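PDB 6IL9: fructuronate-tagaturonate epimerase UxaE from Cohnella laeviribosi in complex with 1 glycerol, which catalyses the epimerisation that interconverts fructuronate and tagaturonate, probably with the help of the zinc ion bound in its TIM barrel. Local coordinates for residues R169-C183 with Y258-I272. Sequence-based numbering, arbitrary orientation.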
loop_
_atom_site.group_PDB
_atom_site.type_symbol
_atom_site.label_atom_id
_atom_site.label_comp_id
_atom_site.label_asym_id
_atom_site.label_seq_id
_atom_site.Cartn_x
_atom_site.Cartn_y
_atom_site.Cartn_z
ATOM N N ARG A 169 15.150 6.775 -7.196
ATOM C CA ARG A 169 16.197 7.475 -6.456
ATOM C C ARG A 169 15.625 8.227 -5.265
ATOM O O ARG A 169 16.213 8.217 -4.177
ATOM C CB ARG A 169 16.937 8.448 -7.376
ATOM C CG ARG A 169 17.805 7.787 -8.423
ATOM C CD ARG A 169 18.819 8.776 -9.010
ATOM N NE ARG A 169 18.169 9.882 -9.708
ATOM C CZ ARG A 169 17.771 9.846 -10.978
ATOM N NH1 ARG A 169 17.947 8.752 -11.710
ATOM N NH2 ARG A 169 17.191 10.909 -11.519
ATOM N N MET A 170 14.489 8.901 -5.462
ATOM C CA MET A 170 13.855 9.645 -4.378
ATOM C C MET A 170 13.456 8.712 -3.244
ATOM O O MET A 170 13.754 8.975 -2.075
ATOM C CB MET A 170 12.639 10.405 -4.909
ATOM C CG MET A 170 11.765 11.061 -3.835
ATOM S SD MET A 170 10.299 11.903 -4.511
ATOM C CE MET A 170 9.389 10.550 -5.265
ATOM N N ALA A 171 12.789 7.605 -3.581
ATOM C CA ALA A 171 12.385 6.643 -2.564
ATOM C C ALA A 171 13.579 6.170 -1.746
ATOM O O ALA A 171 13.514 6.094 -0.514
ATOM C CB ALA A 171 11.678 5.455 -3.224
ATOM N N LEU A 172 14.686 5.841 -2.410
ATOM C CA LEU A 172 15.842 5.366 -1.654
ATOM C C LEU A 172 16.423 6.477 -0.791
ATOM O O LEU A 172 16.818 6.235 0.356
ATOM C CB LEU A 172 16.899 4.803 -2.607
ATOM C CG LEU A 172 16.527 3.467 -3.254
ATOM C CD1 LEU A 172 17.324 3.228 -4.529
ATOM C CD2 LEU A 172 16.768 2.342 -2.274
ATOM N N ASP A 173 16.470 7.701 -1.326
ATOM C CA ASP A 173 17.015 8.836 -0.585
ATOM C C ASP A 173 16.193 9.158 0.650
ATOM O O ASP A 173 16.733 9.646 1.646
ATOM C CB ASP A 173 17.072 10.072 -1.483
ATOM C CG ASP A 173 18.084 9.941 -2.589
ATOM O OD1 ASP A 173 19.039 9.160 -2.419
ATOM O OD2 ASP A 173 17.933 10.623 -3.624
ATOM N N LEU A 174 14.891 8.901 0.602
ATOM C CA LEU A 174 13.989 9.240 1.691
ATOM C C LEU A 174 13.839 8.124 2.721
ATOM O O LEU A 174 13.087 8.289 3.687
ATOM C CB LEU A 174 12.620 9.623 1.116
ATOM C CG LEU A 174 12.573 10.962 0.377
ATOM C CD1 LEU A 174 11.179 11.235 -0.179
ATOM C CD2 LEU A 174 13.024 12.094 1.295
ATOM N N GLY A 175 14.544 7.006 2.557
ATOM C CA GLY A 175 14.560 5.977 3.570
ATOM C C GLY A 175 13.569 4.852 3.370
ATOM O O GLY A 175 13.351 4.070 4.303
ATOM N N PHE A 176 12.960 4.742 2.193
ATOM C CA PHE A 176 12.032 3.643 1.964
ATOM C C PHE A 176 12.780 2.319 1.984
ATOM O O PHE A 176 13.938 2.230 1.559
ATOM C CB PHE A 176 11.283 3.838 0.651
ATOM C CG PHE A 176 10.169 4.836 0.767
ATOM C CD1 PHE A 176 10.442 6.191 0.730
ATOM C CD2 PHE A 176 8.867 4.424 0.985
ATOM C CE1 PHE A 176 9.428 7.132 0.876
ATOM C CE2 PHE A 176 7.837 5.351 1.116
ATOM C CZ PHE A 176 8.117 6.709 1.079
ATOM N N THR A 177 12.123 1.297 2.530
ATOM C CA THR A 177 12.744 -0.001 2.750
ATOM C C THR A 177 12.200 -1.065 1.819
ATOM O O THR A 177 12.774 -2.157 1.738
ATOM C CB THR A 177 12.549 -0.438 4.206
ATOM O OG1 THR A 177 11.155 -0.379 4.548
ATOM C CG2 THR A 177 13.325 0.480 5.124
ATOM N N MET A 178 11.119 -0.765 1.119
ATOM C CA MET A 178 10.517 -1.637 0.130
ATOM C C MET A 178 10.365 -0.819 -1.138
ATOM O O MET A 178 9.915 0.327 -1.078
ATOM C CB MET A 178 9.162 -2.154 0.634
ATOM C CG MET A 178 8.393 -3.020 -0.339
ATOM S SD MET A 178 6.972 -3.844 0.445
ATOM C CE MET A 178 6.306 -4.641 -1.017
ATOM N N LEU A 179 10.787 -1.369 -2.271
ATOM C CA LEU A 179 10.676 -0.675 -3.549
ATOM C C LEU A 179 9.890 -1.548 -4.513
ATOM O O LEU A 179 10.316 -2.661 -4.829
ATOM C CB LEU A 179 12.057 -0.341 -4.126
ATOM C CG LEU A 179 12.784 0.868 -3.551
ATOM C CD1 LEU A 179 13.801 1.402 -4.551
ATOM C CD2 LEU A 179 11.812 1.953 -3.170
ATOM N N THR A 180 8.743 -1.048 -4.972
ATOM C CA THR A 180 7.881 -1.767 -5.899
ATOM C C THR A 180 8.135 -1.263 -7.311
ATOM O O THR A 180 7.860 -0.099 -7.610
ATOM C CB THR A 180 6.408 -1.569 -5.530
ATOM O OG1 THR A 180 6.179 -2.128 -4.229
ATOM C CG2 THR A 180 5.488 -2.233 -6.546
ATOM N N LEU A 181 8.641 -2.133 -8.174
ATOM C CA LEU A 181 8.937 -1.775 -9.561
ATOM C C LEU A 181 7.765 -2.176 -10.444
ATOM O O LEU A 181 7.538 -3.368 -10.696
ATOM C CB LEU A 181 10.225 -2.440 -10.050
ATOM C CG LEU A 181 10.666 -1.957 -11.442
ATOM C CD1 LEU A 181 11.017 -0.484 -11.366
ATOM C CD2 LEU A 181 11.860 -2.768 -11.944
ATOM N N ASP A 182 7.036 -1.177 -10.929
ATOM C CA ASP A 182 5.973 -1.379 -11.900
ATOM C C ASP A 182 6.601 -1.618 -13.266
ATOM O O ASP A 182 7.225 -0.712 -13.834
ATOM C CB ASP A 182 5.062 -0.153 -11.897
ATOM C CG ASP A 182 3.783 -0.355 -12.685
ATOM O OD1 ASP A 182 3.769 -1.178 -13.629
ATOM O OD2 ASP A 182 2.781 0.322 -12.347
ATOM N N CYS A 183 6.434 -2.835 -13.797
ATOM C CA CYS A 183 6.981 -3.218 -15.095
ATOM C C CYS A 183 5.898 -3.335 -16.164
ATOM O O CYS A 183 6.126 -3.949 -17.210
ATOM C CB CYS A 183 7.759 -4.531 -14.976
ATOM S SG CYS A 183 9.123 -4.427 -13.801
ATOM N N TYR A 258 20.278 0.307 -8.825
ATOM C CA TYR A 258 19.724 0.988 -7.656
ATOM C C TYR A 258 19.562 0.119 -6.413
ATOM O O TYR A 258 19.713 0.632 -5.302
ATOM C CB TYR A 258 18.352 1.585 -7.999
ATOM C CG TYR A 258 18.431 2.722 -8.990
ATOM C CD1 TYR A 258 19.087 3.902 -8.663
ATOM C CD2 TYR A 258 17.861 2.611 -10.248
ATOM C CE1 TYR A 258 19.171 4.940 -9.560
ATOM C CE2 TYR A 258 17.930 3.647 -11.155
ATOM C CZ TYR A 258 18.591 4.810 -10.804
ATOM O OH TYR A 258 18.658 5.841 -11.712
ATOM N N ILE A 259 19.233 -1.157 -6.554
ATOM C CA ILE A 259 18.956 -1.985 -5.375
ATOM C C ILE A 259 20.233 -2.572 -4.797
ATOM O O ILE A 259 20.518 -2.416 -3.607
ATOM C CB ILE A 259 17.944 -3.093 -5.735
ATOM C CG1 ILE A 259 16.740 -2.503 -6.482
ATOM C CG2 ILE A 259 17.514 -3.875 -4.484
ATOM C CD1 ILE A 259 15.917 -1.521 -5.657
ATOM N N GLN A 260 20.998 -3.272 -5.641
ATOM C CA GLN A 260 22.289 -3.824 -5.253
ATOM C C GLN A 260 23.181 -2.760 -4.627
ATOM O O GLN A 260 23.936 -3.041 -3.689
ATOM C CB GLN A 260 22.949 -4.414 -6.499
ATOM C CG GLN A 260 24.144 -5.315 -6.305
ATOM C CD GLN A 260 24.355 -6.198 -7.528
ATOM O OE1 GLN A 260 24.547 -7.406 -7.414
ATOM N NE2 GLN A 260 24.294 -5.593 -8.710
ATOM N N THR A 261 23.093 -1.530 -5.129
ATOM C CA THR A 261 23.961 -0.429 -4.733
ATOM C C THR A 261 23.427 0.386 -3.558
ATOM O O THR A 261 24.038 1.400 -3.206
ATOM C CB THR A 261 24.172 0.508 -5.924
ATOM O OG1 THR A 261 22.893 0.977 -6.389
ATOM C CG2 THR A 261 24.877 -0.223 -7.057
ATOM N N ALA A 262 22.313 -0.020 -2.940
ATOM C CA ALA A 262 21.655 0.872 -1.986
ATOM C C ALA A 262 22.443 1.061 -0.694
ATOM O O ALA A 262 22.187 2.033 0.028
ATOM C CB ALA A 262 20.250 0.362 -1.652
ATOM N N GLY A 263 23.364 0.162 -0.363
ATOM C CA GLY A 263 24.116 0.297 0.872
ATOM C C GLY A 263 23.362 -0.066 2.131
ATOM O O GLY A 263 23.891 0.131 3.232
ATOM N N ARG A 264 22.149 -0.596 2.000
ATOM C CA ARG A 264 21.328 -1.045 3.113
ATOM C C ARG A 264 20.345 -2.059 2.544
ATOM O O ARG A 264 20.186 -2.167 1.325
ATOM C CB ARG A 264 20.603 0.124 3.790
ATOM C CG ARG A 264 19.700 0.909 2.838
ATOM C CD ARG A 264 19.217 2.223 3.477
ATOM N NE ARG A 264 18.385 2.999 2.560
ATOM C CZ ARG A 264 17.082 2.780 2.382
ATOM N NH1 ARG A 264 16.486 1.807 3.057
ATOM N NH2 ARG A 264 16.380 3.528 1.534
ATOM N N ALA A 265 19.695 -2.802 3.433
ATOM C CA ALA A 265 18.728 -3.808 3.006
ATOM C C ALA A 265 17.492 -3.149 2.393
ATOM O O ALA A 265 16.930 -2.206 2.962
ATOM C CB ALA A 265 18.327 -4.684 4.192
ATOM N N VAL A 266 17.061 -3.663 1.239
ATOM C CA VAL A 266 15.887 -3.158 0.533
ATOM C C VAL A 266 15.088 -4.356 0.048
ATOM O O VAL A 266 15.649 -5.283 -0.547
ATOM C CB VAL A 266 16.265 -2.253 -0.658
ATOM C CG1 VAL A 266 15.045 -1.966 -1.524
ATOM C CG2 VAL A 266 16.890 -0.945 -0.175
ATOM N N ASP A 267 13.792 -4.349 0.309
ATOM C CA ASP A 267 12.911 -5.403 -0.179
ATOM C C ASP A 267 12.396 -4.981 -1.544
ATOM O O ASP A 267 11.695 -3.971 -1.657
ATOM C CB ASP A 267 11.763 -5.642 0.802
ATOM C CG ASP A 267 12.227 -6.261 2.107
ATOM O OD1 ASP A 267 13.227 -7.022 2.106
ATOM O OD2 ASP A 267 11.585 -5.986 3.134
ATOM N N PHE A 268 12.749 -5.750 -2.571
ATOM C CA PHE A 268 12.501 -5.401 -3.967
ATOM C C PHE A 268 11.300 -6.197 -4.449
ATOM O O PHE A 268 11.367 -7.425 -4.536
ATOM C CB PHE A 268 13.760 -5.720 -4.774
ATOM C CG PHE A 268 13.704 -5.339 -6.230
ATOM C CD1 PHE A 268 13.258 -4.093 -6.635
ATOM C CD2 PHE A 268 14.173 -6.235 -7.195
ATOM C CE1 PHE A 268 13.242 -3.747 -7.994
ATOM C CE2 PHE A 268 14.167 -5.898 -8.553
ATOM C CZ PHE A 268 13.699 -4.652 -8.949
ATOM N N GLU A 269 10.188 -5.510 -4.742
ATOM C CA GLU A 269 8.992 -6.159 -5.266
ATOM C C GLU A 269 8.897 -5.906 -6.759
ATOM O O GLU A 269 9.064 -4.770 -7.208
ATOM C CB GLU A 269 7.717 -5.646 -4.582
ATOM C CG GLU A 269 6.463 -6.116 -5.315
ATOM C CD GLU A 269 5.189 -5.952 -4.515
ATOM O OE1 GLU A 269 4.382 -5.074 -4.880
ATOM O OE2 GLU A 269 4.976 -6.711 -3.540
ATOM N N ILE A 270 8.645 -6.958 -7.527
ATOM C CA ILE A 270 8.432 -6.829 -8.962
ATOM C C ILE A 270 6.933 -6.896 -9.211
ATOM O O ILE A 270 6.270 -7.863 -8.822
ATOM C CB ILE A 270 9.190 -7.910 -9.742
ATOM C CG1 ILE A 270 10.694 -7.659 -9.599
ATOM C CG2 ILE A 270 8.774 -7.876 -11.209
ATOM C CD1 ILE A 270 11.529 -8.886 -9.783
ATOM N N SER A 271 6.395 -5.866 -9.853
ATOM C CA SER A 271 4.956 -5.742 -10.048
ATOM C C SER A 271 4.645 -5.832 -11.533
ATOM O O SER A 271 5.178 -5.058 -12.338
ATOM C CB SER A 271 4.440 -4.439 -9.435
ATOM O OG SER A 271 3.271 -3.970 -10.086
ATOM N N ILE A 272 3.807 -6.798 -11.895
ATOM C CA ILE A 272 3.279 -6.892 -13.249
ATOM C C ILE A 272 1.777 -7.137 -13.144
ATOM O O ILE A 272 1.191 -7.825 -13.985
ATOM C CB ILE A 272 3.991 -7.995 -14.059
ATOM C CG1 ILE A 272 3.959 -9.330 -13.311
ATOM C CG2 ILE A 272 5.436 -7.599 -14.361
ATOM C CD1 ILE A 272 4.655 -10.440 -14.026
HETATM O O HOH W 1 2.375 -3.350 -12.894
#
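Arg264 reaches end-on into the turn that follows helix 165-173, and both of its terminal nitrogens donate hydrogen bonds to Phe176 O, NH2 at 2.8 Å and NH1 at 3.0 Å, from one face of its carbonyl plane with NH1 well above it. NH2 also hydrogen-bonds Leu172 O, in the carbonyl plane and on a lone pair; that oxygen already takes Gly175 N in the Schellman motif closing the helix. Replacing Arg264 by alanine removes both donors and is likely to leave Phe176 O without these mates and the turn less firmly tied to the loop before strand 267-271. Leu172 forks beside it: CD2 packs on Val266 CG2 (3.9 Å) and Ala262, CD1 on Tyr258 CB. Farther back, Arg169 bends at chi3 (-63°), which brings NH1 to Tyr258 OH (3.0 Å) in the guanidinium plane; Glu165 also bonds this hydroxyl. Between the parallel strands, six backbone hydrogen bonds run from Thr177 O to Cys183 N. On the helix-facing side, Leu181 CB meets Phe268 CE1 (3.9 Å). Inside the barrel, the extended Met178 sets CE against Glu269 OE2, and water 1 donates to Asp182 OD1 and Ser271 OG. Asp182, Ser271 and Glu269 hydrogen-bond the zinc ligands His161, Asp273 and His343, a second shell that probably positions them. Strand 178-182 lies between strands 156-162 and 267-271 in the parallel eight-stranded TIM barrel, with Leu181 and Ile270 covered by helix 234-259.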